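Local coordinates for protein pseudouridylate synthase RPUSD4, mitochondrial (PDB 5UBA) that isomerises uridine to pseudouridine in mitochondrial RNAs, including the 16S ribosomal RNA that must be modified for assembly into a functional mitochondrial ribosome, at residues W116-H121 and H284-E289; T183-L188 and V232-K237; E85-M90 and P276-H281. All coordinates share one frame; numbering follows the deposited sequence. Where two conformers were deposited one is given.

Overall arrangement
All three contacts lie on one mixed beta-sheet of the pseudouridine synthase domain, and contacts 1 and 3 share helix 277-285: contact 1 uses the residues at and just past its C-terminal end, contact 3 its start. Contact 1 is buried and wholly aliphatic. Contact 2, about 7 Å from it between centres, joins the turn leading into the neighbouring strand 186-193 to helix 232-238 at the more peripheral end of the fold, where serines, threonines and a lysine meet largely through water. Contact 3, the most central, sets a threonine against a proline and a phenylalanine, near the probable catalytic aspartate. Phe279 of contact 3 ties the set together, packing on Ile118 of contact 1 and Leu188 of contact 2.

Contact 1 of 3, residues W116-H121 and H284-E289; sequences WAITVH and HRLRLE
Ile118 meets Leu286 and Leu288 through a single methyl group. Its CG2 lies 3.7 Å from CD1 of Leu286 and 4.1 Å from CD1 of Leu288, so one branch of the isoleucine serves both leucines, each side chain running at a slant to it. The first torsion of Ile118 (chi1 -62°) explains the choice of branch: CG2 stands opposite the backbone N, while CG1 is left to pack on the ring of Phe279 in the preceding helix. The backbones stay well apart, with CA of Ile118 and CA of Leu288 9.1 Å from each other, and the side chains alone bridge the gap between sheet and chain end.

The two leucines flank the turn that ends helix 277-285, a Schellman motif. Arg287 takes a positive phi of 67°, and its N bonds back to His284 O at 3.2 Å. This turn redirects the chain, bringing Leu286 before the bend and Leu288 after it against the same strand residue. Strand 112-120 lies inside the mixed sheet of the RluA-type catalytic domain, between strands 186-193 and 252-259.

Polar bonds here run along each segment or to its surroundings. Thr119 OG1 donates to His121 O at 2.9 Å, approaching almost in line with the carbonyl, a bond within the chain where strand 112-120 ends. Arg285 NE bonds to Lys237 O in the adjoining helix, and Glu289 N to Ser181 OG. Around the methyl cluster, Leu283 touches both Ile118 and Leu288, whereas Leu286 also reaches Ser186, Thr234 and Leu238.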
loop_
_atom_site.group_PDB
_atom_site.type_symbol
_atom_site.label_atom_id
_atom_site.label_comp_id
_atom_site.label_asym_id
_atom_site.label_seq_id
_atom_site.Cartn_x
_atom_site.Cartn_y
_atom_site.Cartn_z
ATOM N N TRP A 116 -1.393 -5.743 -3.619
ATOM C CA TRP A 116 -2.668 -6.458 -3.667
ATOM C C TRP A 116 -3.634 -5.746 -2.751
ATOM O O TRP A 116 -3.294 -5.375 -1.614
ATOM C CB TRP A 116 -2.502 -7.901 -3.220
ATOM C CG TRP A 116 -1.887 -8.812 -4.254
ATOM C CD1 TRP A 116 -1.291 -8.477 -5.447
ATOM C CD2 TRP A 116 -1.825 -10.226 -4.170
ATOM N NE1 TRP A 116 -0.849 -9.613 -6.098
ATOM C CE2 TRP A 116 -1.160 -10.700 -5.327
ATOM C CE3 TRP A 116 -2.264 -11.147 -3.218
ATOM C CZ2 TRP A 116 -0.934 -12.052 -5.554
ATOM C CZ3 TRP A 116 -2.044 -12.503 -3.458
ATOM C CH2 TRP A 116 -1.402 -12.939 -4.616
ATOM N N ALA A 117 -4.882 -5.590 -3.221
ATOM C CA ALA A 117 -5.940 -4.970 -2.445
ATOM C C ALA A 117 -7.230 -5.734 -2.625
ATOM O O ALA A 117 -7.478 -6.314 -3.675
ATOM C CB ALA A 117 -6.155 -3.537 -2.856
ATOM N N ILE A 118 -8.052 -5.732 -1.589
ATOM C CA ILE A 118 -9.452 -6.149 -1.738
ATOM C C ILE A 118 -10.267 -4.909 -1.914
ATOM O O ILE A 118 -10.139 -3.952 -1.147
ATOM C CB ILE A 118 -9.960 -6.912 -0.509
ATOM C CG1 ILE A 118 -9.149 -8.184 -0.324
ATOM C CG2 ILE A 118 -11.468 -7.219 -0.672
ATOM C CD1 ILE A 118 -9.608 -9.005 0.872
ATOM N N THR A 119 -11.122 -4.917 -2.936
ATOM C CA THR A 119 -11.982 -3.791 -3.247
ATOM C C THR A 119 -13.420 -4.163 -3.048
ATOM O O THR A 119 -13.813 -5.316 -3.190
ATOM C CB THR A 119 -11.791 -3.243 -4.686
ATOM O OG1 THR A 119 -12.103 -4.259 -5.644
ATOM C CG2 THR A 119 -10.349 -2.791 -4.886
ATOM N N VAL A 120 -14.169 -3.151 -2.679
ATOM C CA VAL A 120 -15.614 -3.184 -2.626
ATOM C C VAL A 120 -16.029 -2.864 -4.079
ATOM O O VAL A 120 -15.568 -1.877 -4.652
ATOM C CB VAL A 120 -16.109 -2.102 -1.644
ATOM C CG1 VAL A 120 -17.631 -1.998 -1.659
ATOM C CG2 VAL A 120 -15.556 -2.362 -0.247
ATOM N N HIS A 121 -16.838 -3.696 -4.684
ATOM C CA HIS A 121 -17.163 -3.595 -6.096
ATOM C C HIS A 121 -16.002 -4.078 -6.937
ATOM O O HIS A 121 -14.826 -4.073 -6.515
ATOM C CB HIS A 121 -17.593 -2.185 -6.559
ATOM C CG HIS A 121 -18.545 -1.504 -5.627
ATOM N ND1 HIS A 121 -19.735 -2.079 -5.228
ATOM C CD2 HIS A 121 -18.481 -0.302 -5.009
ATOM C CE1 HIS A 121 -20.355 -1.262 -4.398
ATOM N NE2 HIS A 121 -19.617 -0.178 -4.243
ATOM N N HIS A 284 -11.014 -15.225 2.213
ATOM C CA HIS A 284 -11.787 -16.443 2.369
ATOM C C HIS A 284 -13.248 -16.119 2.637
ATOM O O HIS A 284 -14.155 -16.736 2.029
ATOM C CB HIS A 284 -11.263 -17.265 3.541
ATOM C CG HIS A 284 -12.038 -18.522 3.763
ATOM N ND1 HIS A 284 -12.941 -18.666 4.797
ATOM C CD2 HIS A 284 -12.090 -19.670 3.050
ATOM C CE1 HIS A 284 -13.488 -19.867 4.729
ATOM N NE2 HIS A 284 -12.995 -20.493 3.676
ATOM N N ARG A 285 -13.503 -15.171 3.529
ATOM C CA ARG A 285 -14.883 -14.813 3.886
ATOM C C ARG A 285 -15.646 -14.246 2.704
ATOM O O ARG A 285 -16.855 -14.480 2.555
ATOM C CB ARG A 285 -14.931 -13.813 5.048
ATOM C CG ARG A 285 -14.410 -14.320 6.386
ATOM C CD ARG A 285 -14.995 -15.637 6.791
ATOM N NE ARG A 285 -16.453 -15.631 6.721
ATOM C CZ ARG A 285 -17.199 -16.725 6.892
ATOM N NH1 ARG A 285 -18.523 -16.642 6.803
ATOM N NH2 ARG A 285 -16.624 -17.900 7.140
ATOM N N LEU A 286 -14.952 -13.479 1.863
ATOM C CA LEU A 286 -15.564 -12.833 0.722
ATOM C C LEU A 286 -15.642 -13.746 -0.508
ATOM O O LEU A 286 -16.165 -13.326 -1.530
ATOM C CB LEU A 286 -14.802 -11.546 0.370
ATOM C CG LEU A 286 -14.964 -10.450 1.409
ATOM C CD1 LEU A 286 -13.959 -9.341 1.142
ATOM C CD2 LEU A 286 -16.366 -9.890 1.453
ATOM N N ARG A 287 -15.150 -14.972 -0.395
ATOM C CA ARG A 287 -15.188 -16.001 -1.452
ATOM C C ARG A 287 -14.340 -15.662 -2.645
ATOM O O ARG A 287 -14.658 -16.021 -3.774
ATOM C CB ARG A 287 -16.620 -16.335 -1.850
ATOM C CG ARG A 287 -17.465 -16.648 -0.625
ATOM C CD ARG A 287 -18.909 -16.828 -0.980
ATOM N NE ARG A 287 -19.695 -17.022 0.242
ATOM C CZ ARG A 287 -21.006 -17.259 0.267
ATOM N NH1 ARG A 287 -21.622 -17.397 1.437
ATOM N NH2 ARG A 287 -21.710 -17.328 -0.873
ATOM N N LEU A 288 -13.244 -14.959 -2.358
ATOM C CA LEU A 288 -12.211 -14.649 -3.340
ATOM C C LEU A 288 -11.138 -15.705 -3.269
ATOM O O LEU A 288 -10.946 -16.331 -2.233
ATOM C CB LEU A 288 -11.627 -13.268 -3.056
ATOM C CG LEU A 288 -12.641 -12.131 -3.218
ATOM C CD1 LEU A 288 -12.124 -10.811 -2.643
ATOM C CD2 LEU A 288 -13.040 -11.940 -4.675
ATOM N N GLU A 289 -10.476 -15.933 -4.391
ATOM C CA GLU A 289 -9.462 -16.951 -4.516
ATOM C C GLU A 289 -8.095 -16.318 -4.722
ATOM O O GLU A 289 -7.971 -15.258 -5.326
ATOM C CB GLU A 289 -9.779 -17.831 -5.725
ATOM C CG GLU A 289 -11.168 -18.459 -5.673
ATOM C CD GLU A 289 -11.376 -19.523 -6.740
ATOM O OE1 GLU A 289 -12.072 -19.254 -7.753
ATOM O OE2 GLU A 289 -10.837 -20.634 -6.570
#

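Contact 2 of 3, residues T183-L188 and V232-K237; sequences TLSSAL and VGTLKK
Ser185 faces Thr234 and Lys237 across a layer of water, with few direct contacts between the two segments. The nearest approach is Ser185 OG to Lys237 NZ at 3.5 Å. The lysine reaches that far because its chain is extended beyond CG, all three later torsions lying near or toward 180°, so the ammonium leaves the helix and ends over the turn that precedes strand 186-193.

The compact part is that turn itself. Thr183 OG1 accepts from the backbone N of Ser185 at 3.2 Å, nearly straight at 163°, and from the N of Ser186 at a more bent angle, which makes an ST turn and an ST motif on one hydroxyl. In the backbone, Thr183 N bonds to Ser186 O. Thr183 OG1 is thus gripped twice from its own loop while it also bonds a water, 2.7 Å from OG1, that accepts from Lys237 NZ.

Toward the helix the fit is looser and water fills it. A second water joins the OG atoms of Ser185 and Ser186 to Thr234 OG1, lying 2.7 Å from the threonine oxygen; Thr234 OG1 has a protein partner as well, Ser231 OG. Another bonds Ser185 OG, and accepts from Leu184 N and, weakly, from Lys237 NZ, while a fourth lies 2.9 Å from NZ. This hydration would probably help to stabilise the lysine's positive charge.

Beside the water layer, Leu286, just past helix 277-285, touches both Ser186 and Thr234, and Arg285 NE to Lys237 O ties that helix to helix 232-238. On the sheet side, Ala187 pairs with Thr119 of strand 112-120.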
loop_
_atom_site.group_PDB
_atom_site.type_symbol
_atom_site.label_atom_id
_atom_site.label_comp_id
_atom_site.label_asym_id
_atom_site.label_seq_id
_atom_site.Cartn_x
_atom_site.Cartn_y
_atom_site.Cartn_z
ATOM N N THR A 183 -15.958 -11.798 -7.144
ATOM C CA THR A 183 -17.335 -12.293 -6.992
ATOM C C THR A 183 -18.195 -11.319 -7.768
ATOM O O THR A 183 -17.705 -10.726 -8.722
ATOM C CB THR A 183 -17.725 -12.415 -5.513
ATOM O OG1 THR A 183 -17.671 -11.120 -4.902
ATOM C CG2 THR A 183 -16.845 -13.373 -4.799
ATOM N N LEU A 184 -19.477 -11.183 -7.437
ATOM C CA LEU A 184 -20.294 -10.158 -8.065
ATOM C C LEU A 184 -20.127 -8.834 -7.336
ATOM O O LEU A 184 -20.568 -7.809 -7.839
ATOM C CB LEU A 184 -21.770 -10.566 -8.087
ATOM C CG LEU A 184 -22.065 -11.961 -8.625
ATOM C CD1 LEU A 184 -23.576 -12.148 -8.655
ATOM C CD2 LEU A 184 -21.432 -12.159 -9.989
ATOM N N SER A 185 -19.491 -8.869 -6.154
ATOM C CA SER A 185 -19.486 -7.727 -5.251
ATOM C C SER A 185 -18.132 -7.323 -4.662
ATOM O O SER A 185 -18.033 -6.272 -4.057
ATOM C CB SER A 185 -20.454 -8.041 -4.106
ATOM O OG SER A 185 -20.074 -9.221 -3.427
ATOM N N SER A 186 -17.120 -8.167 -4.788
ATOM C CA SER A 186 -15.779 -7.925 -4.238
ATOM C C SER A 186 -14.753 -8.317 -5.268
ATOM O O SER A 186 -15.027 -9.178 -6.119
ATOM C CB SER A 186 -15.527 -8.806 -2.999
ATOM O OG SER A 186 -16.490 -8.595 -1.995
ATOM N N ALA A 187 -13.547 -7.744 -5.176
ATOM C CA ALA A 187 -12.437 -8.211 -5.970
ATOM C C ALA A 187 -11.100 -8.213 -5.236
ATOM O O ALA A 187 -10.899 -7.411 -4.332
ATOM C CB ALA A 187 -12.319 -7.400 -7.231
ATOM N N LEU A 188 -10.231 -9.147 -5.603
ATOM C CA LEU A 188 -8.804 -9.088 -5.279
ATOM C C LEU A 188 -8.143 -8.474 -6.501
ATOM O O LEU A 188 -8.291 -9.028 -7.614
ATOM C CB LEU A 188 -8.245 -10.475 -5.004
ATOM C CG LEU A 188 -6.730 -10.560 -4.788
ATOM C CD1 LEU A 188 -6.277 -9.716 -3.601
ATOM C CD2 LEU A 188 -6.287 -12.018 -4.643
ATOM N N VAL A 232 -25.448 -5.396 2.996
ATOM C CA VAL A 232 -25.898 -6.443 3.885
ATOM C C VAL A 232 -25.198 -7.769 3.601
ATOM O O VAL A 232 -24.762 -8.434 4.522
ATOM C CB VAL A 232 -27.426 -6.607 3.780
ATOM C CG1 VAL A 232 -27.911 -7.694 4.723
ATOM C CG2 VAL A 232 -28.088 -5.282 4.101
ATOM N N GLY A 233 -25.054 -8.125 2.326
ATOM C CA GLY A 233 -24.431 -9.396 1.934
ATOM C C GLY A 233 -22.940 -9.472 2.257
ATOM O O GLY A 233 -22.463 -10.519 2.695
ATOM N N THR A 234 -22.255 -8.347 2.064
ATOM C CA THR A 234 -20.810 -8.245 2.363
ATOM C C THR A 234 -20.613 -8.309 3.870
ATOM O O THR A 234 -19.771 -9.049 4.348
ATOM C CB THR A 234 -20.219 -6.958 1.800
ATOM O OG1 THR A 234 -20.389 -6.983 0.371
ATOM C CG2 THR A 234 -18.732 -6.843 2.142
ATOM N N LEU A 235 -21.420 -7.568 4.611
ATOM C CA LEU A 235 -21.356 -7.683 6.075
ATOM C C LEU A 235 -21.607 -9.104 6.571
ATOM O O LEU A 235 -20.912 -9.584 7.480
ATOM C CB LEU A 235 -22.293 -6.693 6.742
ATOM C CG LEU A 235 -21.907 -5.224 6.599
ATOM C CD1 LEU A 235 -23.081 -4.329 6.990
ATOM C CD2 LEU A 235 -20.650 -4.867 7.392
ATOM N N LYS A 236 -22.581 -9.790 5.977
ATOM C CA LYS A 236 -22.891 -11.159 6.363
ATOM C C LYS A 236 -21.739 -12.118 6.051
ATOM O O LYS A 236 -21.388 -12.952 6.879
ATOM C CB LYS A 236 -24.190 -11.615 5.682
ATOM C CG LYS A 236 -24.688 -12.978 6.117
ATOM C CD LYS A 236 -26.131 -13.179 5.663
ATOM C CE LYS A 236 -26.316 -14.514 4.964
ATOM N NZ LYS A 236 -25.982 -15.679 5.830
ATOM N N LYS A 237 -21.124 -11.974 4.876
ATOM C CA LYS A 237 -19.920 -12.758 4.543
ATOM C C LYS A 237 -18.785 -12.528 5.552
ATOM O O LYS A 237 -18.173 -13.480 6.032
ATOM C CB LYS A 237 -19.455 -12.444 3.123
ATOM C CG LYS A 237 -20.328 -13.030 2.026
ATOM C CD LYS A 237 -19.917 -12.461 0.676
ATOM C CE LYS A 237 -20.663 -13.098 -0.476
ATOM N NZ LYS A 237 -20.655 -12.169 -1.638
HETATM O O HOH W 1 -17.804 -11.232 -2.191
HETATM O O HOH W 2 -21.125 -11.644 -4.685
HETATM O O HOH W 3 -18.954 -8.762 -1.079
HETATM O O HOH W 4 -22.363 -9.918 -1.018
#

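Contact 3 of 3, residues E85-M90 and P276-H281; sequences ETTGVM and PRFFVH
Thr87 and Pro276 are the closest backbone positions, their CA atoms 7.6 Å apart, where the chain turns a corner at Gly88, between strands 86-87 and 89-93 of two different sheets, and passes the N-cap of helix 277-285. Gly88 makes that corner with a phi of 108° and a psi of -145°, a conformation open to glycine.

Thr87 carries the contact on the strand side. With chi1 at 57°, OG1 sits between the backbone N and the carbonyl carbon, and CG2 lies beside the N. Both branches come up to the far corner of the proline ring: CG of Pro276 is 3.6 Å from Thr87 OG1 and 3.9 Å from Thr87 CG2. The hydroxyl only packs against the proline; its polar partner is His253 ND1, on strand 252-259. His253 is thus a shared neighbour, bonding Thr87 OG1 and touching Pro276, and that bond helps set the direction of OG1.

The threonine methyl has a second neighbour. CG2 lies near the plane of the Phe278 ring, at its edge, 4.4 Å from CE2. That ring also makes edge-to-face contacts with His251 and Tyr43, and Tyr43 touches the Thr87 side chain too. In the first turn of the helix, Val280 N bonds to Pro276 O at 3.0 Å, so the N-cap residue supplies a carbonyl to the helix as well as its ring to the strand.

Thr87 follows closely on Asp83, the catalytic aspartate by similarity, with about 10 Å between the two side chains. A catalytic aspartate is common to the pseudouridine synthases, among which this enzyme belongs to the RluA family; here the chain just after the probable one packs against the start of the C-terminal helix.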
loop_
_atom_site.group_PDB
_atom_site.type_symbol
_atom_site.label_atom_id
_atom_site.label_comp_id
_atom_site.label_asym_id
_atom_site.label_seq_id
_atom_site.Cartn_x
_atom_site.Cartn_y
_atom_site.Cartn_z
ATOM N N GLU A 85 -0.970 2.186 7.109
ATOM C CA GLU A 85 -1.914 1.086 6.958
ATOM C C GLU A 85 -1.590 0.122 5.826
ATOM O O GLU A 85 -2.363 -0.788 5.564
ATOM C CB GLU A 85 -3.341 1.607 6.767
ATOM C CG GLU A 85 -4.040 2.073 8.034
ATOM C CD GLU A 85 -5.547 2.143 7.791
ATOM O OE1 GLU A 85 -5.995 3.062 7.105
ATOM O OE2 GLU A 85 -6.273 1.231 8.236
ATOM N N THR A 86 -0.446 0.296 5.180
ATOM C CA THR A 86 0.064 -0.681 4.236
ATOM C C THR A 86 0.935 -1.699 4.934
ATOM O O THR A 86 1.669 -1.358 5.846
ATOM C CB THR A 86 0.832 0.046 3.128
ATOM O OG1 THR A 86 -0.086 0.975 2.516
ATOM C CG2 THR A 86 1.424 -0.932 2.065
ATOM N N THR A 87 0.846 -2.946 4.497
ATOM C CA THR A 87 1.682 -4.011 4.981
ATOM C C THR A 87 2.684 -4.429 3.910
ATOM O O THR A 87 2.522 -4.084 2.742
ATOM C CB THR A 87 0.829 -5.221 5.373
ATOM O OG1 THR A 87 0.059 -5.639 4.249
ATOM C CG2 THR A 87 -0.118 -4.899 6.531
ATOM N N GLY A 88 3.730 -5.158 4.311
ATOM C CA GLY A 88 4.498 -5.944 3.386
ATOM C C GLY A 88 5.888 -5.434 3.072
ATOM O O GLY A 88 6.567 -4.895 3.931
ATOM N N VAL A 89 6.308 -5.632 1.817
ATOM C CA VAL A 89 7.740 -5.581 1.481
ATOM C C VAL A 89 8.340 -4.198 1.690
ATOM O O VAL A 89 7.882 -3.200 1.136
ATOM C CB VAL A 89 8.003 -5.990 0.003
ATOM C CG1 VAL A 89 9.509 -5.937 -0.283
ATOM C CG2 VAL A 89 7.508 -7.386 -0.301
ATOM N N MET A 90 9.391 -4.148 2.500
ATOM C CA MET A 90 10.091 -2.891 2.771
ATOM C C MET A 90 11.599 -3.155 2.847
ATOM O O MET A 90 12.066 -3.947 3.673
ATOM C CB MET A 90 9.564 -2.220 4.041
ATOM C CG MET A 90 10.189 -0.868 4.311
ATOM S SD MET A 90 9.447 -0.142 5.775
ATOM C CE MET A 90 10.450 1.332 5.906
ATOM N N PRO A 276 -0.944 -10.734 5.053
ATOM C CA PRO A 276 -1.229 -10.829 6.496
ATOM C C PRO A 276 -2.424 -11.733 6.759
ATOM O O PRO A 276 -3.313 -11.851 5.921
ATOM C CB PRO A 276 -1.540 -9.396 6.923
ATOM C CG PRO A 276 -1.368 -8.535 5.729
ATOM C CD PRO A 276 -1.147 -9.373 4.523
ATOM N N ARG A 277 -2.431 -12.380 7.914
ATOM C CA ARG A 277 -3.516 -13.300 8.237
ATOM C C ARG A 277 -4.908 -12.638 8.162
ATOM O O ARG A 277 -5.858 -13.269 7.682
ATOM C CB ARG A 277 -3.259 -13.961 9.588
ATOM C CG ARG A 277 -2.183 -15.030 9.512
ATOM C CD ARG A 277 -2.621 -16.239 8.706
ATOM N N PHE A 278 -5.039 -11.371 8.563
ATOM C CA PHE A 278 -6.343 -10.689 8.473
ATOM C C PHE A 278 -6.863 -10.576 7.032
ATOM O O PHE A 278 -8.054 -10.649 6.753
ATOM C CB PHE A 278 -6.372 -9.329 9.156
ATOM C CG PHE A 278 -5.730 -8.207 8.384
ATOM C CD1 PHE A 278 -6.470 -7.414 7.512
ATOM C CD2 PHE A 278 -4.398 -7.894 8.584
ATOM C CE1 PHE A 278 -5.879 -6.356 6.833
ATOM C CE2 PHE A 278 -3.795 -6.846 7.886
ATOM C CZ PHE A 278 -4.558 -6.076 7.020
ATOM N N PHE A 279 -5.930 -10.357 6.127
ATOM C CA PHE A 279 -6.238 -10.202 4.713
ATOM C C PHE A 279 -6.626 -11.559 4.148
ATOM O O PHE A 279 -7.611 -11.663 3.418
ATOM C CB PHE A 279 -4.984 -9.565 4.040
ATOM C CG PHE A 279 -5.170 -9.036 2.616
ATOM C CD1 PHE A 279 -5.710 -9.802 1.569
ATOM C CD2 PHE A 279 -4.676 -7.774 2.310
ATOM C CE1 PHE A 279 -5.793 -9.286 0.275
ATOM C CE2 PHE A 279 -4.743 -7.271 1.013
ATOM C CZ PHE A 279 -5.292 -8.025 0.012
ATOM N N VAL A 280 -5.857 -12.595 4.481
ATOM C CA VAL A 280 -6.197 -13.976 4.106
ATOM C C VAL A 280 -7.618 -14.333 4.575
ATOM O O VAL A 280 -8.394 -14.944 3.813
ATOM C CB VAL A 280 -5.192 -14.977 4.666
ATOM C CG1 VAL A 280 -5.638 -16.406 4.383
ATOM C CG2 VAL A 280 -3.811 -14.745 4.053
ATOM N N HIS A 281 -7.945 -13.947 5.804
ATOM C CA HIS A 281 -9.265 -14.225 6.386
ATOM C C HIS A 281 -10.360 -13.536 5.592
ATOM O O HIS A 281 -11.338 -14.177 5.200
ATOM C CB HIS A 281 -9.312 -13.784 7.847
ATOM C CG HIS A 281 -10.606 -14.100 8.531
ATOM N ND1 HIS A 281 -10.958 -15.380 8.898
ATOM C CD2 HIS A 281 -11.620 -13.299 8.922
ATOM C CE1 HIS A 281 -12.145 -15.352 9.479
ATOM N NE2 HIS A 281 -12.566 -14.102 9.513
#